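Local coordinates for protein thermostable carboxypeptidase 1 (Pyrococcus furiosus, PDB 1KA2) that removes amino acids one after another from the C-terminus of peptides as a cobalt-dependent metallocarboxypeptidase of the M32 family, sparing proline, glycine, aspartate and glutamate, at residues G42-E45 against R46-A49; N78-E81 against Y82-G85; I105-V108 against S109-S113; K125-F128 against S129-E132; Q301-F304 against W305-I308. One frame throughout, in Å; residues are numbered along the deposited sequence.

Contact 1. Residues G42-E45 against R46-A49; sequences GILE and RSVA
Ile43 to Ala49 make the first turns of helix 43-61, just after Gly42, the backbone joined by a run of i to i+4 hydrogen bonds that opens with Arg46 N on Gly42 O at 3.0 Å. The alpha-helical ladder continues with Ser47 N on Ile43 O (2.9 Å) and Ala49 N on Glu45 O (3.1 Å). One rung is doubled: Leu44 O accepts from Val48 N at 3.2 Å and from the hydroxyl of Ser47, both on the same face of the carbonyl plane. Ser47 OG lies between its own backbone N and carbonyl carbon (chi1 87°), which turns it back toward the preceding turn. Apolar contact is thin, with Leu44 CD1 4.4 Å from Val48 CG1.

The charged side chains reach largely across the dimer interface. Glu45 receives the backbone N-H groups of Ile246 and Arg247 of the second subunit, one on each carboxylate oxygen, while Arg46 bonds through NE to His25 of the second subunit and forms a salt bridge through NH1 with Asp33 of its own chain. Within the helix the hydroxyl bond is the shorter at the shared carbonyl: Ser47 OG stands 2.8 Å from Leu44 O, at a C=O...O angle of 125°.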
loop_
_atom_site.group_PDB
_atom_site.type_symbol
_atom_site.label_atom_id
_atom_site.label_comp_id
_atom_site.label_asym_id
_atom_site.label_seq_id
_atom_site.Cartn_x
_atom_site.Cartn_y
_atom_site.Cartn_z
ATOM N N GLY A 42 -11.000 3.031 -7.326
ATOM C CA GLY A 42 -10.875 2.302 -6.075
ATOM C C GLY A 42 -11.127 3.170 -4.847
ATOM O O GLY A 42 -11.084 2.698 -3.712
ATOM N N ILE A 43 -11.425 4.444 -5.077
ATOM C CA ILE A 43 -11.633 5.399 -3.984
ATOM C C ILE A 43 -12.753 5.092 -3.000
ATOM O O ILE A 43 -12.580 5.269 -1.801
ATOM C CB ILE A 43 -11.834 6.850 -4.538
ATOM C CG1 ILE A 43 -11.965 7.853 -3.383
ATOM C CG2 ILE A 43 -13.078 6.910 -5.420
ATOM C CD1 ILE A 43 -10.677 8.123 -2.636
ATOM N N LEU A 44 -13.904 4.627 -3.468
ATOM C CA LEU A 44 -14.971 4.355 -2.516
ATOM C C LEU A 44 -14.596 3.270 -1.508
ATOM O O LEU A 44 -14.846 3.417 -0.321
ATOM C CB LEU A 44 -16.264 3.950 -3.216
ATOM C CG LEU A 44 -17.349 3.527 -2.216
ATOM C CD1 LEU A 44 -17.632 4.674 -1.243
ATOM C CD2 LEU A 44 -18.620 3.127 -2.955
ATOM N N GLU A 45 -13.993 2.185 -1.983
ATOM C CA GLU A 45 -13.627 1.096 -1.091
ATOM C C GLU A 45 -12.439 1.476 -0.206
ATOM O O GLU A 45 -12.389 1.103 0.966
ATOM C CB GLU A 45 -13.377 -0.170 -1.919
ATOM C CG GLU A 45 -14.689 -0.659 -2.567
ATOM C CD GLU A 45 -14.491 -1.677 -3.679
ATOM O OE1 GLU A 45 -13.897 -1.305 -4.709
ATOM O OE2 GLU A 45 -14.937 -2.842 -3.531
ATOM N N ARG A 46 -11.501 2.242 -0.753
ATOM C CA ARG A 46 -10.368 2.700 0.038
ATOM C C ARG A 46 -10.909 3.567 1.179
ATOM O O ARG A 46 -10.535 3.379 2.340
ATOM C CB ARG A 46 -9.401 3.511 -0.835
ATOM C CG ARG A 46 -8.174 4.099 -0.099
ATOM C CD ARG A 46 -7.427 3.046 0.720
ATOM N NE ARG A 46 -7.104 1.898 -0.112
ATOM C CZ ARG A 46 -6.076 1.827 -0.948
ATOM N NH1 ARG A 46 -5.229 2.844 -1.062
ATOM N NH2 ARG A 46 -5.924 0.748 -1.708
ATOM N N SER A 47 -11.823 4.477 0.848
ATOM C CA SER A 47 -12.411 5.403 1.825
ATOM C C SER A 47 -13.116 4.722 2.991
ATOM O O SER A 47 -12.903 5.091 4.143
ATOM C CB SER A 47 -13.395 6.366 1.133
ATOM O OG SER A 47 -14.697 5.799 1.055
ATOM N N VAL A 48 -13.960 3.736 2.705
ATOM C CA VAL A 48 -14.662 3.035 3.773
ATOM C C VAL A 48 -13.651 2.265 4.623
ATOM O O VAL A 48 -13.802 2.170 5.839
ATOM C CB VAL A 48 -15.718 2.052 3.208
ATOM C CG1 VAL A 48 -16.925 2.803 2.690
ATOM C CG2 VAL A 48 -15.112 1.267 2.086
ATOM N N ALA A 49 -12.622 1.713 3.992
ATOM C CA ALA A 49 -11.600 0.978 4.747
ATOM C C ALA A 49 -10.864 1.946 5.677
ATOM O O ALA A 49 -10.617 1.641 6.843
ATOM C CB ALA A 49 -10.607 0.292 3.799
#

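Contact 2. Residues N78-E81 against Y82-G85; sequences NLNE and YERG
Asn80 and Glu83 grip each other twice, each side chain taking the other's backbone N-H. Glu83 N gives a nearly straight bond to Asn80 OD1, 2.7 Å long with 173° at the hydrogen, and Asn80 N returns one to Glu83 OE1 at 3.0 Å, meeting the anti lone pair of that oxygen. The two side chains cross at about a right angle, with the amide and carboxylate planes 25° apart. Asn80 holds CG between its backbone N and carbonyl carbon (chi1 54°), which folds OD1 over the start of the helix.

Around this pair lie carbon contacts. Leu79 CD2 comes within 3.5 Å of Glu83 OE1, so that oxygen meets a methyl group as well as a backbone N-H. On the other flank Glu81 and Tyr82 run side by side, and Glu81 CG sits over one face of the Tyr82 ring, 3.8 Å from its centroid, in a CH-pi contact. Behind them the main-chain ladder begins, with Arg84 N on Asn80 O (3.0 Å) and Gly85 N on Glu81 O (2.7 Å).

Further out, residues near the N-terminus of the chain bond to the pair and probably hold it in place. Glu83 OE2 accepts from the backbone N of both Gln6 and Asn7, Asn80 ND2 donates to Val4 O, and Leu79 and Glu83 both rest on Ile10 of helix 8-36. The reciprocal bonds are those of a capping box, with Asn80 as N-cap of helix 81-99.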
loop_
_atom_site.group_PDB
_atom_site.type_symbol
_atom_site.label_atom_id
_atom_site.label_comp_id
_atom_site.label_asym_id
_atom_site.label_seq_id
_atom_site.Cartn_x
_atom_site.Cartn_y
_atom_site.Cartn_z
ATOM N N ASN A 78 9.187 5.973 39.537
ATOM C CA ASN A 78 10.359 5.117 39.367
ATOM C C ASN A 78 10.928 5.204 37.925
ATOM O O ASN A 78 12.101 4.871 37.669
ATOM C CB ASN A 78 9.771 3.736 39.642
ATOM C CG ASN A 78 10.734 2.602 39.869
ATOM O OD1 ASN A 78 11.507 2.634 40.813
ATOM N ND2 ASN A 78 10.697 1.570 39.050
ATOM N N LEU A 79 10.064 5.672 37.052
ATOM C CA LEU A 79 10.254 5.667 35.589
ATOM C C LEU A 79 11.300 6.629 34.990
ATOM O O LEU A 79 11.409 7.794 35.393
ATOM C CB LEU A 79 8.932 6.022 34.902
ATOM C CG LEU A 79 7.770 5.129 35.352
ATOM C CD1 LEU A 79 6.408 5.625 34.863
ATOM C CD2 LEU A 79 7.892 3.690 34.843
ATOM N N ASN A 80 12.052 6.128 34.007
ATOM C CA ASN A 80 13.067 6.937 33.326
ATOM C C ASN A 80 12.385 7.887 32.343
ATOM O O ASN A 80 11.164 7.847 32.180
ATOM C CB ASN A 80 14.065 6.041 32.577
ATOM C CG ASN A 80 13.382 5.078 31.611
ATOM O OD1 ASN A 80 12.643 5.495 30.723
ATOM N ND2 ASN A 80 13.628 3.784 31.786
ATOM N N GLU A 81 13.175 8.727 31.682
ATOM C CA GLU A 81 12.641 9.695 30.728
ATOM C C GLU A 81 11.875 9.049 29.566
ATOM O O GLU A 81 10.814 9.533 29.153
ATOM C CB GLU A 81 13.781 10.566 30.190
ATOM C CG GLU A 81 14.874 9.779 29.479
ATOM C CD GLU A 81 16.258 10.096 30.010
ATOM O OE1 GLU A 81 16.666 11.277 29.939
ATOM O OE2 GLU A 81 16.934 9.164 30.499
ATOM N N TYR A 82 12.409 7.948 29.051
ATOM C CA TYR A 82 11.783 7.243 27.937
ATOM C C TYR A 82 10.398 6.722 28.298
ATOM O O TYR A 82 9.416 7.033 27.622
ATOM C CB TYR A 82 12.677 6.089 27.485
ATOM C CG TYR A 82 14.095 6.520 27.201
ATOM C CD1 TYR A 82 15.104 6.339 28.149
ATOM C CD2 TYR A 82 14.424 7.141 25.999
ATOM C CE1 TYR A 82 16.412 6.770 27.901
ATOM C CE2 TYR A 82 15.721 7.574 25.742
ATOM C CZ TYR A 82 16.707 7.385 26.696
ATOM O OH TYR A 82 17.981 7.816 26.442
ATOM N N GLU A 83 10.321 5.926 29.358
ATOM C CA GLU A 83 9.046 5.379 29.807
ATOM C C GLU A 83 8.101 6.530 30.145
ATOM O O GLU A 83 6.887 6.416 29.998
ATOM C CB GLU A 83 9.247 4.515 31.048
ATOM C CG GLU A 83 10.330 3.462 30.910
ATOM C CD GLU A 83 10.620 2.760 32.224
ATOM O OE1 GLU A 83 10.969 3.455 33.202
ATOM O OE2 GLU A 83 10.495 1.517 32.281
ATOM N N ARG A 84 8.668 7.642 30.602
ATOM C CA ARG A 84 7.868 8.806 30.955
ATOM C C ARG A 84 7.321 9.421 29.676
ATOM O O ARG A 84 6.170 9.859 29.626
ATOM C CB ARG A 84 8.732 9.832 31.689
ATOM C CG ARG A 84 7.948 10.837 32.514
ATOM C CD ARG A 84 8.883 11.903 33.068
ATOM N NE ARG A 84 10.047 11.303 33.716
ATOM C CZ ARG A 84 11.149 11.968 34.045
ATOM N NH1 ARG A 84 11.244 13.270 33.790
ATOM N NH2 ARG A 84 12.164 11.326 34.614
ATOM N N GLY A 85 8.158 9.446 28.641
ATOM C CA GLY A 85 7.746 10.004 27.367
ATOM C C GLY A 85 6.542 9.261 26.844
ATOM O O GLY A 85 5.634 9.855 26.256
#

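Contact 3. Residues I105-V108 against S109-S113; sequences IREV and SETTS
Glu107 and Thr111 lie side by side and point the same way, one turn apart, and the threonine hydroxyl turns back onto the glutamate's main chain. Thr111 OG1 is anti to its own carbonyl carbon (chi1 -45°) and donates to Glu107 O at 2.7 Å from above the carbonyl plane, 45° out of it. The same oxygen takes Thr111 N at 2.8 Å, nearly in line with the C=O bond, and is thus held by two donors from one residue. The Glu107 side chain is fully extended from CB to its carboxylate, and OE2 reaches Arg144 of helix 132-149 in a salt bridge; Thr111 packs on Trp134 and Leu141 of that helix.

These turns belong to helix 102-124, and the alpha-helical ladder runs unbroken through them: Glu110 N meets Arg106 O at 2.9 Å with an angle of 179° at the hydrogen, and Thr112 N meets Val108 O at 2.7 Å. Ser113 repeats the double grip one turn on, sending N (2.9 Å) and OG (3.0 Å) back to Ser109 O from opposite faces of the carbonyl plane. Ser109 OG makes a similar return to Ile105 O, but that bond is weak.

Arg106 and Glu110 also lie side by side, pointing the same way. Their charged ends form a loose salt bridge, Arg106 NH1 to Glu110 OE2 at 3.6 Å, which is doubtful in detail because the carboxylate oxygen is crowded in the model. The firmer partner of Arg106 is Glu103, one turn earlier, which pairs with NH2.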
loop_
_atom_site.group_PDB
_atom_site.type_symbol
_atom_site.label_atom_id
_atom_site.label_comp_id
_atom_site.label_asym_id
_atom_site.label_seq_id
_atom_site.Cartn_x
_atom_site.Cartn_y
_atom_site.Cartn_z
ATOM N N ILE A 105 -17.823 14.335 16.985
ATOM C CA ILE A 105 -16.875 13.800 16.021
ATOM C C ILE A 105 -17.637 13.510 14.736
ATOM O O ILE A 105 -17.113 13.682 13.639
ATOM C CB ILE A 105 -16.217 12.496 16.532
ATOM C CG1 ILE A 105 -15.216 12.831 17.639
ATOM C CG2 ILE A 105 -15.536 11.763 15.383
ATOM C CD1 ILE A 105 -14.428 11.638 18.130
ATOM N N ARG A 106 -18.884 13.082 14.881
ATOM C CA ARG A 106 -19.725 12.774 13.735
ATOM C C ARG A 106 -20.064 14.057 12.981
ATOM O O ARG A 106 -19.846 14.156 11.770
ATOM C CB ARG A 106 -21.011 12.093 14.201
ATOM C CG ARG A 106 -21.884 11.583 13.083
ATOM C CD ARG A 106 -23.148 12.396 12.972
ATOM N NE ARG A 106 -24.031 12.260 14.126
ATOM C CZ ARG A 106 -25.306 11.894 14.038
ATOM N NH1 ARG A 106 -25.831 11.617 12.850
ATOM N NH2 ARG A 106 -26.067 11.853 15.121
ATOM N N GLU A 107 -20.591 15.038 13.707
ATOM C CA GLU A 107 -20.965 16.312 13.111
ATOM C C GLU A 107 -19.809 16.865 12.274
ATOM O O GLU A 107 -19.994 17.238 11.116
ATOM C CB GLU A 107 -21.356 17.306 14.213
ATOM C CG GLU A 107 -21.880 18.640 13.697
ATOM C CD GLU A 107 -22.223 19.618 14.810
ATOM O OE1 GLU A 107 -22.654 20.747 14.490
ATOM O OE2 GLU A 107 -22.064 19.270 16.002
ATOM N N VAL A 108 -18.617 16.897 12.863
ATOM C CA VAL A 108 -17.430 17.406 12.183
ATOM C C VAL A 108 -17.094 16.642 10.904
ATOM O O VAL A 108 -16.820 17.249 9.871
ATOM C CB VAL A 108 -16.205 17.389 13.124
ATOM C CG1 VAL A 108 -14.918 17.585 12.327
ATOM C CG2 VAL A 108 -16.341 18.498 14.161
ATOM N N SER A 109 -17.105 15.316 10.974
ATOM C CA SER A 109 -16.817 14.510 9.795
ATOM C C SER A 109 -17.797 14.872 8.691
ATOM O O SER A 109 -17.399 15.172 7.567
ATOM C CB SER A 109 -16.940 13.019 10.110
ATOM O OG SER A 109 -15.774 12.535 10.747
ATOM N N GLU A 110 -19.082 14.848 9.021
ATOM C CA GLU A 110 -20.121 15.179 8.050
ATOM C C GLU A 110 -19.898 16.560 7.456
ATOM O O GLU A 110 -19.653 16.695 6.263
ATOM C CB GLU A 110 -21.510 15.117 8.706
ATOM C CG GLU A 110 -22.116 13.719 8.726
ATOM C CD GLU A 110 -23.350 13.603 9.609
ATOM O OE1 GLU A 110 -24.280 14.428 9.482
ATOM O OE2 GLU A 110 -23.391 12.664 10.427
ATOM N N THR A 111 -19.979 17.579 8.303
ATOM C CA THR A 111 -19.796 18.958 7.879
ATOM C C THR A 111 -18.505 19.139 7.070
ATOM O O THR A 111 -18.516 19.718 5.982
ATOM C CB THR A 111 -19.781 19.886 9.111
ATOM O OG1 THR A 111 -20.858 19.518 9.988
ATOM C CG2 THR A 111 -19.952 21.344 8.688
ATOM N N THR A 112 -17.396 18.632 7.599
ATOM C CA THR A 112 -16.110 18.741 6.925
ATOM C C THR A 112 -16.153 18.177 5.510
ATOM O O THR A 112 -15.808 18.873 4.552
ATOM C CB THR A 112 -15.005 18.033 7.747
ATOM O OG1 THR A 112 -14.389 18.986 8.620
ATOM C CG2 THR A 112 -13.954 17.412 6.851
ATOM N N SER A 113 -16.577 16.921 5.380
ATOM C CA SER A 113 -16.663 16.277 4.069
ATOM C C SER A 113 -17.434 17.131 3.070
ATOM O O SER A 113 -16.962 17.392 1.965
ATOM C CB SER A 113 -17.341 14.910 4.185
ATOM O OG SER A 113 -16.538 14.007 4.926
#

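Contact 4. Residues K125-F128 against S129-E132; sequences KDDF and SKFE
With CG anti to the backbone N in both residues, Asp127 (chi1 -179°) brings its carboxylate round to Ser129 and Lys130, and Phe128 (chi1 -169°) swings its ring across the Glu132 side chain, the two crossing at about a right angle. Ser129 OG donates to Asp127 OD2 at 2.6 Å, arriving on the syn side and 23° out of the carboxylate plane. Lys130 N adds two long, weak bonds, to Asp127 OD2 at 3.3 Å and to Asp127 O at 3.4 Å.

Phe128 O draws in two amides in quite different directions. Glu132 N lies nearly in line with the C=O bond at 2.7 Å, whereas Phe131 N, at 3.0 Å, stands well above the carbonyl plane. Glu132 CA lies over one face of the Phe128 ring, and Glu132 CG meets its rim at Phe128 CE2, 3.7 Å away. Phe128 CE1 also approaches the edge of the Phe131 ring, 4.4 Å from Phe131 CD2.

The segment links helix 102-124 to helix 132-149. A Schellman motif with Asp126 as its C-prime residue ends the first helix, and Phe131 turns its ring edge-to-face with Trp119 of it. The chemistry is therefore divided: the aspartate holds a hydroxyl firmly and an amide only weakly, while the two buried rings pack against helix 102-124 and the loop at Ile406 and Leu407.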
loop_
_atom_site.group_PDB
_atom_site.type_symbol
_atom_site.label_atom_id
_atom_site.label_comp_id
_atom_site.label_asym_id
_atom_site.label_seq_id
_atom_site.Cartn_x
_atom_site.Cartn_y
_atom_site.Cartn_z
ATOM N N LYS A 125 -15.031 27.789 -9.453
ATOM C CA LYS A 125 -15.969 28.721 -10.071
ATOM C C LYS A 125 -15.918 30.113 -9.436
ATOM O O LYS A 125 -16.808 30.939 -9.651
ATOM C CB LYS A 125 -17.399 28.166 -10.006
ATOM C CG LYS A 125 -18.385 28.917 -10.907
ATOM C CD LYS A 125 -19.732 28.218 -11.016
ATOM C CE LYS A 125 -20.614 28.898 -12.058
ATOM N NZ LYS A 125 -21.828 28.093 -12.394
ATOM N N ASP A 126 -14.867 30.367 -8.658
ATOM C CA ASP A 126 -14.680 31.658 -7.994
ATOM C C ASP A 126 -15.952 32.203 -7.356
ATOM O O ASP A 126 -16.322 33.345 -7.606
ATOM C CB ASP A 126 -14.150 32.698 -8.991
ATOM C CG ASP A 126 -12.721 32.436 -9.404
ATOM O OD1 ASP A 126 -11.834 32.504 -8.533
ATOM O OD2 ASP A 126 -12.486 32.161 -10.598
ATOM N N ASP A 127 -16.621 31.402 -6.536
ATOM C CA ASP A 127 -17.845 31.863 -5.898
ATOM C C ASP A 127 -17.861 31.553 -4.406
ATOM O O ASP A 127 -18.050 30.399 -3.997
ATOM C CB ASP A 127 -19.062 31.236 -6.572
ATOM C CG ASP A 127 -20.367 31.700 -5.958
ATOM O OD1 ASP A 127 -20.576 32.929 -5.841
ATOM O OD2 ASP A 127 -21.188 30.837 -5.594
ATOM N N PHE A 128 -17.674 32.599 -3.603
ATOM C CA PHE A 128 -17.637 32.467 -2.154
ATOM C C PHE A 128 -18.987 32.102 -1.547
ATOM O O PHE A 128 -19.040 31.525 -0.461
ATOM C CB PHE A 128 -17.128 33.763 -1.511
ATOM C CG PHE A 128 -16.800 33.627 -0.046
ATOM C CD1 PHE A 128 -15.673 32.918 0.369
ATOM C CD2 PHE A 128 -17.626 34.192 0.923
ATOM C CE1 PHE A 128 -15.372 32.774 1.728
ATOM C CE2 PHE A 128 -17.331 34.051 2.290
ATOM C CZ PHE A 128 -16.201 33.340 2.689
ATOM N N SER A 129 -20.078 32.434 -2.232
ATOM C CA SER A 129 -21.395 32.112 -1.698
ATOM C C SER A 129 -21.562 30.595 -1.530
ATOM O O SER A 129 -22.216 30.147 -0.590
ATOM C CB SER A 129 -22.505 32.661 -2.607
ATOM O OG SER A 129 -22.655 31.878 -3.779
ATOM N N LYS A 130 -20.968 29.806 -2.425
ATOM C CA LYS A 130 -21.088 28.351 -2.331
ATOM C C LYS A 130 -20.331 27.747 -1.151
ATOM O O LYS A 130 -20.555 26.589 -0.805
ATOM C CB LYS A 130 -20.596 27.675 -3.611
ATOM C CG LYS A 130 -21.688 27.011 -4.444
ATOM C CD LYS A 130 -21.110 25.816 -5.212
ATOM C CE LYS A 130 -21.983 25.367 -6.390
ATOM N NZ LYS A 130 -22.954 24.275 -6.075
ATOM N N PHE A 131 -19.426 28.515 -0.545
ATOM C CA PHE A 131 -18.662 28.021 0.600
ATOM C C PHE A 131 -19.048 28.750 1.887
ATOM O O PHE A 131 -19.002 28.173 2.976
ATOM C CB PHE A 131 -17.153 28.175 0.346
ATOM C CG PHE A 131 -16.286 27.620 1.452
ATOM C CD1 PHE A 131 -16.395 26.286 1.842
ATOM C CD2 PHE A 131 -15.357 28.428 2.103
ATOM C CE1 PHE A 131 -15.597 25.771 2.861
ATOM C CE2 PHE A 131 -14.558 27.920 3.122
ATOM C CZ PHE A 131 -14.680 26.588 3.499
ATOM N N GLU A 132 -19.448 30.012 1.748
ATOM C CA GLU A 132 -19.818 30.859 2.877
ATOM C C GLU A 132 -20.564 30.174 4.025
ATOM O O GLU A 132 -20.057 30.116 5.147
ATOM C CB GLU A 132 -20.634 32.063 2.392
ATOM C CG GLU A 132 -20.710 33.204 3.404
ATOM C CD GLU A 132 -21.860 34.157 3.126
ATOM O OE1 GLU A 132 -22.066 34.515 1.949
ATOM O OE2 GLU A 132 -22.555 34.553 4.086
#

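Contact 5. Residues Q301-F304 against W305-I308; sequences QSRF and WENI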
loop_
_atom_site.group_PDB
_atom_site.type_symbol
_atom_site.label_atom_id
_atom_site.label_comp_id
_atom_site.label_asym_id
_atom_site.label_seq_id
_atom_site.Cartn_x
_atom_site.Cartn_y
_atom_site.Cartn_z
ATOM N N GLN A 301 12.765 21.072 9.842
ATOM C CA GLN A 301 13.667 20.176 9.129
ATOM C C GLN A 301 13.500 20.315 7.629
ATOM O O GLN A 301 14.488 20.430 6.898
ATOM C CB GLN A 301 13.417 18.733 9.564
ATOM C CG GLN A 301 13.688 18.536 11.034
ATOM C CD GLN A 301 15.089 18.986 11.413
ATOM O OE1 GLN A 301 16.080 18.368 11.022
ATOM N NE2 GLN A 301 15.177 20.080 12.164
ATOM N N SER A 302 12.252 20.316 7.168
ATOM C CA SER A 302 11.990 20.450 5.742
ATOM C C SER A 302 12.505 21.797 5.229
ATOM O O SER A 302 13.097 21.864 4.155
ATOM C CB SER A 302 10.489 20.330 5.456
ATOM O OG SER A 302 9.749 21.360 6.097
ATOM N N ARG A 303 12.271 22.865 5.992
ATOM C CA ARG A 303 12.718 24.198 5.582
ATOM C C ARG A 303 14.225 24.336 5.726
ATOM O O ARG A 303 14.857 25.106 5.008
ATOM C CB ARG A 303 12.023 25.284 6.403
ATOM C CG ARG A 303 10.513 25.356 6.193
ATOM C CD ARG A 303 10.149 25.689 4.737
ATOM N NE ARG A 303 8.755 26.113 4.638
ATOM C CZ ARG A 303 8.118 26.378 3.504
ATOM N NH1 ARG A 303 8.741 26.258 2.341
ATOM N NH2 ARG A 303 6.856 26.779 3.538
ATOM N N PHE A 304 14.809 23.586 6.655
ATOM C CA PHE A 304 16.253 23.637 6.823
ATOM C C PHE A 304 16.891 23.179 5.516
ATOM O O PHE A 304 17.727 23.882 4.942
ATOM C CB PHE A 304 16.719 22.720 7.956
ATOM C CG PHE A 304 18.200 22.833 8.250
ATOM C CD1 PHE A 304 18.682 23.844 9.079
ATOM C CD2 PHE A 304 19.110 21.960 7.662
ATOM C CE1 PHE A 304 20.049 23.985 9.319
ATOM C CE2 PHE A 304 20.487 22.092 7.896
ATOM C CZ PHE A 304 20.953 23.105 8.724
ATOM N N TRP A 305 16.492 22.001 5.035
ATOM C CA TRP A 305 17.058 21.481 3.798
ATOM C C TRP A 305 16.638 22.261 2.563
ATOM O O TRP A 305 17.448 22.491 1.654
ATOM C CB TRP A 305 16.706 19.999 3.627
ATOM C CG TRP A 305 17.437 19.162 4.612
ATOM C CD1 TRP A 305 17.104 18.954 5.910
ATOM C CD2 TRP A 305 18.718 18.557 4.425
ATOM N NE1 TRP A 305 18.100 18.269 6.552
ATOM C CE2 TRP A 305 19.106 18.012 5.661
ATOM C CE3 TRP A 305 19.586 18.432 3.330
ATOM C CZ2 TRP A 305 20.324 17.351 5.842
ATOM C CZ3 TRP A 305 20.805 17.771 3.514
ATOM C CH2 TRP A 305 21.155 17.243 4.761
ATOM N N GLU A 306 15.381 22.676 2.520
ATOM C CA GLU A 306 14.893 23.414 1.358
ATOM C C GLU A 306 15.492 24.811 1.176
ATOM O O GLU A 306 16.069 25.110 0.130
ATOM C CB GLU A 306 13.370 23.554 1.413
ATOM C CG GLU A 306 12.805 24.308 0.218
ATOM C CD GLU A 306 11.406 24.804 0.469
ATOM O OE1 GLU A 306 10.911 24.592 1.600
ATOM O OE2 GLU A 306 10.806 25.405 -0.454
ATOM N N ASN A 307 15.345 25.662 2.190
ATOM C CA ASN A 307 15.819 27.049 2.108
ATOM C C ASN A 307 17.235 27.322 2.613
ATOM O O ASN A 307 18.007 28.013 1.952
ATOM C CB ASN A 307 14.835 27.970 2.839
ATOM C CG ASN A 307 13.410 27.836 2.315
ATOM O OD1 ASN A 307 13.188 27.714 1.107
ATOM N ND2 ASN A 307 12.442 27.871 3.218
ATOM N N ILE A 308 17.574 26.796 3.782
ATOM C CA ILE A 308 18.908 27.002 4.327
ATOM C C ILE A 308 19.984 26.453 3.392
ATOM O O ILE A 308 20.994 27.103 3.149
ATOM C CB ILE A 308 19.051 26.322 5.705
ATOM C CG1 ILE A 308 17.958 26.838 6.654
ATOM C CG2 ILE A 308 20.439 26.584 6.283
ATOM C CD1 ILE A 308 18.007 28.346 6.918
HETATM O O HOH W 1 16.075 16.987 8.553
HETATM O O HOH W 2 8.408 26.953 -0.689
#
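Arg303 and Glu306 lie side by side on helix 295-309, pointing the same way, beside the HEXXH helix 261-278. Glu299 of this helix, with His269 and His273, binds the magnesium ion in this crystal at the cobalt site, and Gln301 belongs to the HES/GQ motif. Among the charged contacts, Arg303 NH1 forms a salt bridge to Glu306 OE1 at 2.8 Å, on the syn side of the carboxylate, the planar groups 17° apart. A water joins the same pair, accepting from Arg303 NH1 and donating to Glu306 OE2. Glu306 OE1 also bonds to His269 ND1, in the second shell of the metal; Ser302 OG is likewise bonded to Glu299.

The aromatic contact is T-shaped: the edge of Phe304 meets the face of the Trp305 five-membered ring, centroids 5.5 Å apart and planes at 69°. Phe304 has CG anti to its backbone N (chi1 -175°), which lays the ring where CD1 meets Ile308 CG1 at 3.9 Å, one turn on. Phe271 and Phe223 add edge-to-face contacts to Trp305.

Main-chain bonds are regular up to Asn307 N on Arg303 O (2.9 Å). Ile308 N makes a weak bond to that oxygen at 3.4 Å, the sign of a pi-type turn.

Water makes the remaining link, on the indole side: it donates to Gln301 OE1, itself bonded to His465, and accepts weakly from Trp305 NE1 at 3.1 Å.

Overall arrangement
Contact 5 is the buried member, its centre about 11 Å from that of the chain, and the one whose polar groups reach the metal ligands; contacts 1 to 4 lie 24 to 28 Å out, away from the annotated sites. Contact 3 is a surface contact, while contacts 1, 2 and 4 are partly buried. Contact 3 lies along helix 102-124 and contact 4 in the loop just beyond its end, with nearest atoms about 7 Å apart. Contacts 1 and 2 both concern helix starts, but the first turns its charges mainly to the second subunit, the second uses a glutamate for capping. Contacts 2 and 4 lie on opposite sides of the chain's centre, about 51 Å apart between centres.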